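Long-range contacts in carboxyltransferase domain-containing protein (Pyrococcus horikoshii, PDB 2PHC), which is uncharacterised but probably acts as an ATP-binding hydrolase or hydrolase subunit related to carboxyltransferases, with a cyclophilin-like domain: residues P98-V103 with R180-I185; V90-E95 with V206-I211; A10-F15 with S51-Y56; H28-A33 with R72-E77; G133-G138 with T168-I173. All blocks are in the same frame, centred on the assembly; numbering follows the deposited sequence.

How the interactions relate
Interactions 3 and 4 lie on the other side of the chain's centre from interaction 1, whose centre is about 40 Å from that of interaction 3. Interactions 3 and 4 share one layered unit: interaction 3 joins neighbouring strands, while interaction 4 packs together the helices that follow those strands, with L30 of interaction 4 resting on L52 and I13 of interaction 3. Interactions 1, 2 and 5 all reach the seven-stranded sheet. Interactions 1 and 5 are the more buried contacts, 1 combining a cation-pi stack with buried isoleucines and 5 being rich in rings. Interaction 2 joins the first and last strands by two backbone bonds and a water, and interaction 4 relies on aliphatic contacts and one water.

Interaction 1. Residues P98-V103 with R180-I185; sequences PDIEFV and RIIGRI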
# COMPACT_ATOMS: atom_id res chain seq x y z
N PRO A 98 7.96 -19.03 -8.70
CA PRO A 98 7.41 -20.29 -9.27
C PRO A 98 5.90 -20.45 -9.23
O PRO A 98 5.30 -21.21 -10.03
CB PRO A 98 8.07 -21.38 -8.43
CG PRO A 98 8.77 -20.68 -7.30
CD PRO A 98 9.05 -19.30 -7.74
N ASP A 99 5.27 -19.76 -8.32
CA ASP A 99 3.93 -20.05 -7.98
C ASP A 99 2.98 -19.03 -8.59
O ASP A 99 1.82 -19.05 -8.34
CB ASP A 99 3.80 -20.04 -6.47
CG ASP A 99 4.55 -21.16 -5.79
OD1 ASP A 99 4.46 -22.29 -6.21
OD2 ASP A 99 5.19 -20.91 -4.79
N ILE A 100 3.48 -18.12 -9.40
CA ILE A 100 2.66 -17.03 -9.89
C ILE A 100 1.62 -17.47 -10.87
O ILE A 100 0.58 -16.91 -10.98
CB ILE A 100 3.47 -15.85 -10.44
CG1 ILE A 100 2.63 -14.59 -10.53
CG2 ILE A 100 4.08 -16.17 -11.78
CD1 ILE A 100 3.40 -13.40 -10.85
N GLU A 101 1.91 -18.53 -11.59
CA GLU A 101 0.96 -19.03 -12.56
C GLU A 101 -0.20 -19.64 -11.88
O GLU A 101 -1.33 -19.48 -12.35
CB GLU A 101 1.66 -19.99 -13.60
CG GLU A 101 2.80 -19.31 -14.47
CD GLU A 101 4.25 -19.49 -13.84
OE1 GLU A 101 4.43 -19.88 -12.64
OE2 GLU A 101 5.23 -19.24 -14.58
N PHE A 102 0.02 -20.35 -10.78
CA PHE A 102 -1.12 -20.94 -10.03
C PHE A 102 -1.95 -19.84 -9.35
O PHE A 102 -3.21 -19.96 -9.16
CB PHE A 102 -0.57 -21.93 -8.99
CG PHE A 102 -1.60 -22.44 -8.02
CD1 PHE A 102 -2.13 -23.74 -8.15
CD2 PHE A 102 -2.05 -21.63 -6.95
CE1 PHE A 102 -3.08 -24.18 -7.28
CE2 PHE A 102 -3.06 -22.08 -6.12
CZ PHE A 102 -3.55 -23.35 -6.24
N VAL A 103 -1.28 -18.76 -8.95
CA VAL A 103 -2.01 -17.63 -8.26
C VAL A 103 -3.00 -17.01 -9.23
O VAL A 103 -4.13 -16.83 -8.88
CB VAL A 103 -1.09 -16.48 -7.75
CG1 VAL A 103 -1.99 -15.28 -7.29
CG2 VAL A 103 -0.18 -16.98 -6.63
N ARG A 180 2.67 -18.85 -1.39
CA ARG A 180 2.80 -18.88 -2.85
C ARG A 180 3.75 -17.84 -3.24
O ARG A 180 3.43 -16.67 -3.11
CB ARG A 180 1.45 -18.67 -3.59
CG ARG A 180 0.46 -19.78 -3.31
CD ARG A 180 0.80 -21.23 -3.85
NE ARG A 180 -0.26 -22.16 -3.36
CZ ARG A 180 -0.48 -23.39 -3.88
NH1 ARG A 180 0.26 -23.85 -4.91
NH2 ARG A 180 -1.46 -24.11 -3.40
N ILE A 181 4.91 -18.24 -3.74
CA ILE A 181 5.97 -17.29 -4.12
C ILE A 181 5.85 -16.75 -5.55
O ILE A 181 5.91 -17.54 -6.50
CB ILE A 181 7.35 -17.87 -3.90
CG1 ILE A 181 7.47 -18.55 -2.50
CG2 ILE A 181 8.37 -16.84 -4.19
CD1 ILE A 181 7.20 -17.58 -1.20
N ILE A 182 5.74 -15.42 -5.68
CA ILE A 182 5.39 -14.68 -6.93
C ILE A 182 6.54 -13.77 -7.44
O ILE A 182 6.47 -13.22 -8.51
CB ILE A 182 4.02 -13.89 -6.79
CG1 ILE A 182 4.11 -12.66 -5.83
CG2 ILE A 182 2.86 -14.82 -6.36
CD1 ILE A 182 2.88 -11.66 -6.00
N GLY A 183 7.63 -13.67 -6.70
CA GLY A 183 8.59 -12.65 -7.05
C GLY A 183 9.69 -12.71 -6.04
O GLY A 183 9.51 -13.38 -5.02
N ARG A 184 10.81 -12.02 -6.29
CA ARG A 184 11.86 -11.97 -5.32
C ARG A 184 12.41 -10.56 -5.33
O ARG A 184 12.47 -9.94 -6.39
CB ARG A 184 12.97 -12.91 -5.73
CG ARG A 184 13.98 -13.12 -4.74
CD ARG A 184 14.82 -14.40 -5.13
NE ARG A 184 16.03 -14.39 -4.31
CZ ARG A 184 17.16 -15.07 -4.56
NH1 ARG A 184 17.25 -15.87 -5.63
NH2 ARG A 184 18.19 -14.97 -3.70
N ILE A 185 12.80 -10.10 -4.14
CA ILE A 185 13.43 -8.85 -3.89
C ILE A 185 14.97 -9.03 -3.86
O ILE A 185 15.46 -9.91 -3.17
CB ILE A 185 12.96 -8.28 -2.45
CG1 ILE A 185 11.45 -7.98 -2.39
CG2 ILE A 185 13.74 -7.12 -2.07
CD1 ILE A 185 10.81 -8.03 -0.92
O HOH W 1 2.02 -23.18 -6.87
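The guanidinium of R180 lies flat on one face of the F102 ring, the planes 6° apart and R180 CZ 3.9 Å from the ring centroid, a cation-pi stack. NH1 sits over the middle of the ring. At the edge of the guanidinium, in its plane, a water accepts from R180 NH1 at 2.7 Å and donates to D99 OD1; R180 NE is bonded to P147 O. With CG anti to the backbone N (chi1 171°), the F102 ring is carried out toward R180. Were F102 cut back to an alanine, the guanidinium would probably lose its flat support and be left to P147 O and the water. The start of helix 100-107 is fastened here to strand 180-184 in the mixed sheet, consistent with a cyclophilin-like fold. D99 N donates to I181 O at 2.9 Å, and I181 N to the anti lone pair of D99 OD2, also at 2.9 Å. The short side chain keeps OD2 near its own backbone for I181 N, and OD2 also meets R153 in a salt bridge. V103 CG2 packs on I182 CG2 at 3.7 Å, and the I100 and I182 side chains cross at about a right angle, I100 CG1 4.1 Å from I182 CB.

Interaction 2. Residues V90-E95 with V206-I211; sequences VAYGGE and VKFVPI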
# COMPACT_ATOMS: atom_id res chain seq x y z
N VAL A 90 10.95 -5.79 -6.87
CA VAL A 90 10.58 -7.18 -6.91
C VAL A 90 10.68 -7.54 -8.36
O VAL A 90 10.00 -6.94 -9.18
CB VAL A 90 9.04 -7.43 -6.55
CG1 VAL A 90 8.67 -8.94 -6.56
CG2 VAL A 90 8.63 -6.82 -5.16
N ALA A 91 11.55 -8.49 -8.68
CA ALA A 91 11.47 -9.25 -9.99
C ALA A 91 10.39 -10.34 -9.91
O ALA A 91 10.57 -11.33 -9.24
CB ALA A 91 12.87 -9.81 -10.36
N TYR A 92 9.25 -10.11 -10.54
CA TYR A 92 8.07 -11.02 -10.52
C TYR A 92 8.17 -12.08 -11.63
O TYR A 92 8.85 -11.86 -12.65
CB TYR A 92 6.76 -10.26 -10.77
CG TYR A 92 6.27 -9.31 -9.72
CD1 TYR A 92 6.72 -8.00 -9.68
CD2 TYR A 92 5.31 -9.71 -8.79
CE1 TYR A 92 6.23 -7.10 -8.68
CE2 TYR A 92 4.82 -8.82 -7.80
CZ TYR A 92 5.29 -7.53 -7.78
OH TYR A 92 4.87 -6.67 -6.83
N GLY A 93 7.47 -13.20 -11.39
CA GLY A 93 7.44 -14.38 -12.25
C GLY A 93 8.74 -15.14 -12.55
O GLY A 93 9.81 -14.82 -12.02
N GLY A 94 8.62 -16.17 -13.42
CA GLY A 94 9.77 -16.97 -13.86
C GLY A 94 10.37 -17.75 -12.71
O GLY A 94 9.66 -18.41 -11.94
N GLU A 95 11.67 -17.64 -12.56
CA GLU A 95 12.33 -18.44 -11.58
C GLU A 95 12.21 -17.88 -10.18
O GLU A 95 12.30 -18.60 -9.17
CB GLU A 95 13.79 -18.60 -11.96
CG GLU A 95 14.36 -19.87 -11.37
CD GLU A 95 13.90 -21.19 -12.04
OE1 GLU A 95 12.81 -21.27 -12.70
OE2 GLU A 95 14.67 -22.17 -11.84
N VAL A 206 4.73 0.32 2.05
CA VAL A 206 5.65 -0.25 1.08
C VAL A 206 5.04 -0.17 -0.31
O VAL A 206 3.90 -0.47 -0.49
CB VAL A 206 6.06 -1.74 1.40
CG1 VAL A 206 6.75 -2.33 0.16
CG2 VAL A 206 7.01 -1.89 2.71
N LYS A 207 5.86 0.16 -1.29
CA LYS A 207 5.41 0.19 -2.63
C LYS A 207 6.31 -0.83 -3.35
O LYS A 207 7.52 -0.66 -3.37
CB LYS A 207 5.58 1.63 -3.25
CG LYS A 207 4.99 1.79 -4.72
CD LYS A 207 3.59 1.16 -4.90
CE LYS A 207 2.83 1.47 -6.30
NZ LYS A 207 3.65 1.01 -7.49
N PHE A 208 5.72 -1.92 -3.87
CA PHE A 208 6.49 -2.86 -4.69
C PHE A 208 6.62 -2.32 -6.09
O PHE A 208 5.70 -1.71 -6.60
CB PHE A 208 5.94 -4.27 -4.72
CG PHE A 208 5.90 -4.93 -3.36
CD1 PHE A 208 7.05 -5.28 -2.71
CD2 PHE A 208 4.70 -5.26 -2.78
CE1 PHE A 208 6.98 -5.92 -1.47
CE2 PHE A 208 4.62 -5.89 -1.55
CZ PHE A 208 5.77 -6.22 -0.93
N VAL A 209 7.81 -2.51 -6.65
CA VAL A 209 8.20 -1.93 -7.93
C VAL A 209 8.71 -3.05 -8.83
O VAL A 209 9.85 -3.50 -8.62
CB VAL A 209 9.37 -0.86 -7.76
CG1 VAL A 209 9.77 -0.25 -9.18
CG2 VAL A 209 9.01 0.25 -6.77
N PRO A 210 7.88 -3.53 -9.79
CA PRO A 210 8.34 -4.58 -10.70
C PRO A 210 9.62 -4.16 -11.42
O PRO A 210 9.68 -3.07 -11.91
CB PRO A 210 7.21 -4.65 -11.70
CG PRO A 210 6.03 -4.11 -11.03
CD PRO A 210 6.52 -3.07 -10.16
N ILE A 211 10.65 -4.99 -11.38
CA ILE A 211 11.92 -4.84 -12.13
C ILE A 211 12.10 -6.11 -12.99
O ILE A 211 11.40 -7.11 -12.77
CB ILE A 211 13.19 -4.61 -11.20
CG1 ILE A 211 13.44 -5.81 -10.26
CG2 ILE A 211 13.12 -3.29 -10.46
CD1 ILE A 211 14.71 -5.72 -9.42
O HOH W 2 8.97 -7.90 -12.57
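Two backbone hydrogen bonds join V90 to the residues flanking P210: V90 N donates to V209 O at 3.1 Å, and I211 N donates to V90 O at 3.0 Å. This is a parallel bridge, in which P210 itself need supply no N-H; its CA instead makes a CA-H...O contact with V90 O at 3.3 Å. One residue further on, a water takes over from direct pairing, accepting from Y92 N and donating to I211 O at 2.6 Å. Most of the remaining contacts are apolar. V90 CG2 meets F208 CD1 at 3.3 Å, while V90 CG1 lies over the Y92 ring, so that one branched valine packs beside two rings. A91 CB, small enough to sit beside the neighbouring backbone, approaches I211 CG1 at 4.0 Å. The Y92 ring has P210 CA at its edge, in plane, and its CE1 touches P210 CG at 3.8 Å. The polar exception is the Y92 hydroxyl, which reaches F208 CB at 3.4 Å and is hydrogen-bonded to H118 ND1. Replacing Y92 with an alanine would probably open a gap beside P210 and F208 and leave H118 ND1 without the tyrosine hydroxyl. The axes of the short segments 90-92 and 206-211 are 56° apart, a strong twist. Strands 85-92 and 205-211 stand first and last in the seven-stranded sheet, and their pairing closes it, consistent with the barrel of cyclophilin-like folds.

Interaction 3. Residues A10-F15 with S51-Y56; sequences AFLISF and SLLVIY
S51 packs its CB against L12 CD1 at 3.7 Å, where strand 51-56 begins to run antiparallel to strand 10-14. The two are the central strands of a four-stranded sheet, and 51-56 lies between the parallel strands 10-14 and 42-48, which helix 21-37 connects: a split beta-alpha-beta arrangement. L52 faces the helices. Its O accepts I13 N at 3.0 Å, and its CD2 lies alongside I13 CD1, both chains pointing the same way toward the layer where L30 covers them. L53 turns to the other face with S51 and I55, and its CD1 comes to 3.5 Å from F11 O. V54 forms a hydrogen-bonded pair with F11: V54 N donates to F11 O at 2.8 Å, while V54 O takes F11 N in its carbonyl plane. Its branched side chain suits the helix-facing layer, CG2 reaching I13 CD1 at 3.7 Å. I55 is partnered by A10, whose lone methyl lies 4.0 Å from I55 CG1 and leaves space for the leucine and isoleucine chains around it. Y56 ends the strand. Its CG stands between the backbone N and the carbonyl carbon (chi1 70°), which brings the ring beside F11, a residue that also meets Y63 edge-to-face. The F11 and Y56 rings lie rim to rim with planes 20° apart, and F11 CE1 is 3.3 Å from Y56 CE1.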
# COMPACT_ATOMS: atom_id res chain seq x y z
N ALA A 10 -19.64 23.97 -0.75
CA ALA A 10 -19.08 22.65 -0.52
C ALA A 10 -18.06 22.23 -1.53
O ALA A 10 -18.20 22.52 -2.72
CB ALA A 10 -20.21 21.57 -0.47
N PHE A 11 -17.10 21.44 -1.08
CA PHE A 11 -16.13 20.81 -2.01
C PHE A 11 -16.03 19.31 -1.80
O PHE A 11 -16.26 18.84 -0.75
CB PHE A 11 -14.70 21.46 -1.85
CG PHE A 11 -14.64 22.90 -2.32
CD1 PHE A 11 -14.92 23.94 -1.46
CD2 PHE A 11 -14.35 23.20 -3.65
CE1 PHE A 11 -14.92 25.23 -1.90
CE2 PHE A 11 -14.36 24.49 -4.07
CZ PHE A 11 -14.61 25.51 -3.17
N LEU A 12 -15.71 18.56 -2.82
CA LEU A 12 -15.52 17.16 -2.68
C LEU A 12 -14.09 16.85 -3.12
O LEU A 12 -13.68 17.24 -4.24
CB LEU A 12 -16.51 16.43 -3.60
CG LEU A 12 -16.62 14.90 -3.50
CD1 LEU A 12 -17.40 14.40 -2.29
CD2 LEU A 12 -17.16 14.29 -4.82
N ILE A 13 -13.36 16.35 -2.15
CA ILE A 13 -12.20 15.60 -2.36
C ILE A 13 -12.54 14.18 -2.57
O ILE A 13 -13.13 13.51 -1.85
CB ILE A 13 -11.19 15.78 -1.24
CG1 ILE A 13 -11.16 17.22 -0.79
CG2 ILE A 13 -9.84 15.37 -1.68
CD1 ILE A 13 -11.04 17.38 0.64
N SER A 14 -11.99 13.75 -3.59
CA SER A 14 -12.40 12.71 -4.54
C SER A 14 -11.21 11.83 -4.97
O SER A 14 -10.11 12.33 -5.06
CB SER A 14 -13.08 13.34 -5.79
OG SER A 14 -13.42 12.29 -6.65
N PHE A 15 -10.83 10.41 -4.75
CA PHE A 15 -9.49 9.77 -4.84
C PHE A 15 -9.11 8.84 -6.04
O PHE A 15 -7.87 8.51 -6.19
CB PHE A 15 -9.12 9.09 -3.50
CG PHE A 15 -8.88 10.04 -2.36
CD1 PHE A 15 -7.60 10.41 -2.00
CD2 PHE A 15 -9.95 10.60 -1.69
CE1 PHE A 15 -7.36 11.28 -0.96
CE2 PHE A 15 -9.76 11.49 -0.65
CZ PHE A 15 -8.41 11.84 -0.27
N SER A 51 -14.19 9.41 -1.33
CA SER A 51 -14.20 10.88 -1.36
C SER A 51 -14.47 11.53 0.00
O SER A 51 -14.99 10.88 0.91
CB SER A 51 -15.25 11.35 -2.32
OG SER A 51 -16.46 10.66 -2.04
N LEU A 52 -14.18 12.80 0.15
CA LEU A 52 -14.58 13.53 1.32
C LEU A 52 -15.26 14.80 1.00
O LEU A 52 -14.75 15.62 0.35
CB LEU A 52 -13.39 13.80 2.20
CG LEU A 52 -13.50 14.69 3.40
CD1 LEU A 52 -14.17 13.98 4.46
CD2 LEU A 52 -12.15 15.00 3.78
N LEU A 53 -16.45 14.94 1.52
CA LEU A 53 -17.22 16.13 1.36
C LEU A 53 -16.91 17.15 2.42
O LEU A 53 -16.85 16.85 3.55
CB LEU A 53 -18.69 15.82 1.26
CG LEU A 53 -19.61 16.97 0.89
CD1 LEU A 53 -19.42 17.43 -0.46
CD2 LEU A 53 -21.00 16.64 1.16
N VAL A 54 -16.64 18.35 1.98
CA VAL A 54 -16.27 19.41 2.83
C VAL A 54 -17.21 20.60 2.62
O VAL A 54 -17.42 21.08 1.52
CB VAL A 54 -14.79 19.89 2.62
CG1 VAL A 54 -14.36 20.81 3.79
CG2 VAL A 54 -13.89 18.68 2.58
N ILE A 55 -17.73 21.04 3.73
CA ILE A 55 -18.67 22.12 3.73
C ILE A 55 -18.31 23.21 4.70
O ILE A 55 -17.74 22.91 5.76
CB ILE A 55 -20.04 21.54 4.31
CG1 ILE A 55 -20.62 20.47 3.37
CG2 ILE A 55 -21.08 22.62 4.58
CD1 ILE A 55 -21.63 19.63 4.03
N TYR A 56 -18.47 24.42 4.21
CA TYR A 56 -17.88 25.63 4.72
C TYR A 56 -18.90 26.69 4.96
O TYR A 56 -19.94 26.68 4.37
CB TYR A 56 -16.74 26.16 3.84
CG TYR A 56 -17.06 26.76 2.49
CD1 TYR A 56 -16.96 26.03 1.35
CD2 TYR A 56 -17.35 28.09 2.35
CE1 TYR A 56 -17.20 26.56 0.16
CE2 TYR A 56 -17.59 28.62 1.12
CZ TYR A 56 -17.51 27.84 0.04
OH TYR A 56 -17.74 28.35 -1.17

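Interaction 4. Residues H28-A33 with R72-E77; sequences HSLAKA and RISARE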
# COMPACT_ATOMS: atom_id res chain seq x y z
N HIS A 28 -10.01 8.98 5.44
CA HIS A 28 -10.02 9.12 6.88
C HIS A 28 -8.81 10.00 7.41
O HIS A 28 -9.00 10.85 8.23
CB HIS A 28 -10.02 7.75 7.54
CG HIS A 28 -9.99 7.80 9.02
ND1 HIS A 28 -9.02 7.14 9.77
CD2 HIS A 28 -10.85 8.35 9.91
CE1 HIS A 28 -9.26 7.34 11.05
NE2 HIS A 28 -10.35 8.10 11.16
N SER A 29 -7.62 9.77 6.91
CA SER A 29 -6.42 10.52 7.29
C SER A 29 -6.52 11.98 6.91
O SER A 29 -6.08 12.81 7.64
CB SER A 29 -5.21 9.93 6.54
OG SER A 29 -5.01 8.64 6.93
N LEU A 30 -7.11 12.27 5.77
CA LEU A 30 -7.33 13.59 5.32
C LEU A 30 -8.35 14.28 6.19
O LEU A 30 -8.14 15.46 6.51
CB LEU A 30 -7.78 13.55 3.86
CG LEU A 30 -8.14 14.82 3.10
CD1 LEU A 30 -7.22 16.06 3.23
CD2 LEU A 30 -8.39 14.49 1.64
N ALA A 31 -9.41 13.60 6.58
CA ALA A 31 -10.39 14.20 7.42
C ALA A 31 -9.82 14.52 8.74
O ALA A 31 -9.99 15.57 9.23
CB ALA A 31 -11.56 13.35 7.58
N LYS A 32 -9.12 13.57 9.30
CA LYS A 32 -8.24 13.83 10.39
C LYS A 32 -7.25 15.00 10.28
O LYS A 32 -6.98 15.60 11.25
CB LYS A 32 -7.65 12.55 10.98
CG LYS A 32 -8.65 11.62 11.63
CD LYS A 32 -8.77 11.72 13.12
CE LYS A 32 -10.07 11.23 13.64
NZ LYS A 32 -10.06 10.83 15.03
N ALA A 33 -6.75 15.33 9.09
CA ALA A 33 -5.62 16.27 8.92
C ALA A 33 -6.38 17.57 9.02
O ALA A 33 -5.95 18.54 9.69
CB ALA A 33 -4.97 16.13 7.51
N ARG A 72 -4.02 22.46 -0.35
CA ARG A 72 -2.75 22.60 0.39
C ARG A 72 -2.64 21.54 1.46
O ARG A 72 -1.63 20.88 1.62
CB ARG A 72 -2.64 24.01 0.97
CG ARG A 72 -2.81 25.06 -0.24
CD ARG A 72 -2.73 26.47 0.12
NE ARG A 72 -3.45 26.81 1.35
CZ ARG A 72 -3.79 28.06 1.70
NH1 ARG A 72 -3.45 29.08 0.89
NH2 ARG A 72 -4.42 28.27 2.84
N ILE A 73 -3.72 21.36 2.19
CA ILE A 73 -3.80 20.25 3.11
C ILE A 73 -3.70 18.84 2.41
O ILE A 73 -3.01 18.03 2.90
CB ILE A 73 -4.95 20.54 4.14
CG1 ILE A 73 -4.84 19.66 5.40
CG2 ILE A 73 -6.30 20.43 3.53
CD1 ILE A 73 -5.39 20.34 6.53
N SER A 74 -4.21 18.64 1.17
CA SER A 74 -4.02 17.41 0.44
C SER A 74 -2.60 17.09 -0.09
O SER A 74 -2.21 15.89 -0.23
CB SER A 74 -4.98 17.38 -0.74
OG SER A 74 -6.18 18.00 -0.37
N ALA A 75 -1.89 18.17 -0.47
CA ALA A 75 -0.48 18.17 -0.80
C ALA A 75 0.42 17.71 0.29
O ALA A 75 1.33 16.98 0.02
CB ALA A 75 -0.01 19.63 -1.31
N ARG A 76 0.17 18.19 1.50
CA ARG A 76 0.83 17.84 2.71
C ARG A 76 0.54 16.44 3.29
O ARG A 76 1.40 15.90 4.00
CB ARG A 76 0.35 18.86 3.79
CG ARG A 76 0.94 20.38 3.55
CD ARG A 76 0.97 21.30 4.83
NE ARG A 76 -0.16 22.25 4.81
CZ ARG A 76 -1.18 22.34 5.67
NH1 ARG A 76 -1.25 21.52 6.74
NH2 ARG A 76 -2.14 23.26 5.44
N GLU A 77 -0.70 15.94 3.12
CA GLU A 77 -1.05 14.55 3.31
C GLU A 77 -0.28 13.59 2.35
O GLU A 77 0.30 12.63 2.79
CB GLU A 77 -2.59 14.38 3.15
CG GLU A 77 -3.28 14.64 4.47
CD GLU A 77 -2.81 13.56 5.52
OE1 GLU A 77 -2.89 12.33 5.18
OE2 GLU A 77 -2.38 13.95 6.66
O HOH W 3 -3.69 12.41 8.72
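Segments 28-33 and 72-77, of helices 21-37 and 63-82, pass with their axes 10.1 Å apart at closest approach, inclined at 123° between N-to-C directions, and L30 lies nearest E77 and A33 nearest I73 by their CA atoms. The small A33 lets its neighbours come close: its CB lies 4.1 Å from I73 CG1 and 3.5 Å from E77 OE2, and I73 CD1 rests against A33 O. L30 contributes CD1, which passes S74 OG at 4.2 Å and extends toward I73 CG2, while L52 of the neighbouring sheet also touches L30. E77 folds back through a bend at chi2 (-63°), which lays its carboxylate over the first helix; OE1 comes to 3.6 Å from S29 CB. A water bridges the two helices, donating to S29 O at 2.7 Å and to E77 OE2 at 2.9 Å. The serines keep their hydroxyls for their own helices, S29 OG bonding to D25 O and S74 OG to L70 O. The two helices cover one face of the four-stranded sheet. R80 forms a salt bridge to OE1 and the water serves OE2, which would favour the ionised form of E77, while the helices are held by aliphatic contacts, the E77 side chain laid on A33 and S29, and one bridging water.

Interaction 5. Residues G133-G138 with T168-I173; sequences GFAYLG and TGWYAI
G133, A135 and L137 are tied to T168, W170 and A172 by backbone hydrogen bonds. A172 N donates to G133 O at 2.9 Å, A135 N to W170 O at 3.1 Å and W170 N to A135 O at 3.2 Å, the last two in the carbonyl planes. L137 N reaches T168 O by a weaker, bent bond. Glycine suits two positions: a CB on G133 would run into A172 CB, and one on G169 would strike A135 O and press on the F134 ring. These are antiparallel neighbours in the seven-stranded sheet, consistent with a cyclophilin-like fold, with strand 134-138 also bonded to 123-129 and strand 167-171 to 160-164. Aromatic contacts divide between the two faces. On the face of F134 and Y171, the edge of the F134 ring points at the face of the Y171 ring, a T-shaped pair with centroids 5.0 Å apart and planes at 87°. W170 O lies over one face of the same F134 ring, 3.2 Å from CD1. On the other face, W170 holds CG between its backbone N and carbonyl carbon (chi1 70°), which swings the indole over A135. The alanine CB sits 3.7 Å above the centre of the six-membered ring, a CH-pi contact, the small methyl letting the indole lie close over the strand. W170 NE1 is bonded to T189 OG1. L137 CD2 packs on W170 CZ3 at 4.0 Å, F208 touches both residues, and T168 sends OG1 to G162 O and H118 NE2.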
# COMPACT_ATOMS: atom_id res chain seq x y z
N GLY A 133 14.07 -13.60 9.66
CA GLY A 133 13.21 -12.44 9.29
C GLY A 133 12.03 -12.71 8.32
O GLY A 133 12.18 -13.34 7.31
N PHE A 134 10.87 -12.15 8.63
CA PHE A 134 9.72 -12.13 7.73
C PHE A 134 9.05 -10.73 7.93
O PHE A 134 9.00 -10.25 9.04
CB PHE A 134 8.75 -13.28 8.08
CG PHE A 134 7.67 -13.54 7.01
CD1 PHE A 134 7.90 -14.38 5.92
CD2 PHE A 134 6.49 -12.89 7.05
CE1 PHE A 134 6.96 -14.51 4.94
CE2 PHE A 134 5.52 -13.05 6.08
CZ PHE A 134 5.76 -13.85 5.03
N ALA A 135 8.58 -10.08 6.85
CA ALA A 135 7.73 -8.90 6.95
C ALA A 135 6.31 -9.20 6.53
O ALA A 135 6.06 -9.79 5.49
CB ALA A 135 8.27 -7.84 6.10
N TYR A 136 5.38 -8.75 7.34
CA TYR A 136 4.01 -9.16 7.22
C TYR A 136 3.35 -7.90 6.89
O TYR A 136 3.64 -6.89 7.54
CB TYR A 136 3.48 -9.61 8.55
CG TYR A 136 4.00 -10.91 9.06
CD1 TYR A 136 3.23 -12.10 8.94
CD2 TYR A 136 5.17 -10.94 9.79
CE1 TYR A 136 3.67 -13.28 9.48
CE2 TYR A 136 5.59 -12.09 10.34
CZ TYR A 136 4.84 -13.28 10.16
OH TYR A 136 5.32 -14.45 10.73
N LEU A 137 2.46 -7.93 5.90
CA LEU A 137 1.93 -6.69 5.27
C LEU A 137 0.43 -6.78 5.22
O LEU A 137 -0.10 -7.88 5.38
CB LEU A 137 2.44 -6.40 3.85
CG LEU A 137 3.90 -6.35 3.56
CD1 LEU A 137 4.04 -6.17 2.05
CD2 LEU A 137 4.80 -5.36 4.36
N GLY A 138 -0.24 -5.62 5.15
CA GLY A 138 -1.64 -5.53 5.19
C GLY A 138 -1.95 -4.73 3.97
O GLY A 138 -1.14 -3.96 3.50
N THR A 168 0.15 -10.77 2.11
CA THR A 168 1.38 -10.83 1.38
C THR A 168 2.52 -10.41 2.31
O THR A 168 2.33 -9.92 3.40
CB THR A 168 1.32 -10.06 0.00
OG1 THR A 168 2.50 -10.35 -0.76
CG2 THR A 168 1.15 -8.54 0.17
N GLY A 169 3.73 -10.69 1.93
CA GLY A 169 4.84 -10.35 2.78
C GLY A 169 6.02 -10.95 2.09
O GLY A 169 5.88 -11.41 0.96
N TRP A 170 7.16 -10.95 2.74
CA TRP A 170 8.31 -11.62 2.16
C TRP A 170 9.20 -12.31 3.23
O TRP A 170 9.26 -11.86 4.39
CB TRP A 170 9.13 -10.67 1.31
CG TRP A 170 9.91 -9.57 2.08
CD1 TRP A 170 11.15 -9.66 2.60
CD2 TRP A 170 9.48 -8.20 2.31
NE1 TRP A 170 11.54 -8.46 3.14
CE2 TRP A 170 10.51 -7.56 3.03
CE3 TRP A 170 8.30 -7.47 2.00
CZ2 TRP A 170 10.44 -6.19 3.41
CZ3 TRP A 170 8.22 -6.09 2.43
CH2 TRP A 170 9.28 -5.48 3.08
N TYR A 171 9.82 -13.42 2.80
CA TYR A 171 10.96 -14.05 3.46
C TYR A 171 12.21 -13.20 3.37
O TYR A 171 12.68 -12.93 2.25
CB TYR A 171 11.18 -15.38 2.82
CG TYR A 171 9.97 -16.26 2.93
CD1 TYR A 171 9.88 -17.16 3.92
CD2 TYR A 171 8.93 -16.16 2.03
CE1 TYR A 171 8.79 -17.98 4.05
CE2 TYR A 171 7.82 -17.01 2.11
CZ TYR A 171 7.75 -17.89 3.13
OH TYR A 171 6.68 -18.69 3.32
N ALA A 172 12.68 -12.71 4.51
CA ALA A 172 13.83 -11.79 4.50
C ALA A 172 15.13 -12.56 4.29
O ALA A 172 16.05 -12.06 3.68
CB ALA A 172 13.88 -10.96 5.78
N ILE A 173 15.20 -13.81 4.76
CA ILE A 173 16.32 -14.69 4.47
C ILE A 173 15.83 -16.09 4.12
O ILE A 173 14.63 -16.41 4.26
CB ILE A 173 17.35 -14.74 5.66
CG1 ILE A 173 16.70 -15.34 6.91
CG2 ILE A 173 17.88 -13.37 5.97
CD1 ILE A 173 17.77 -15.95 7.89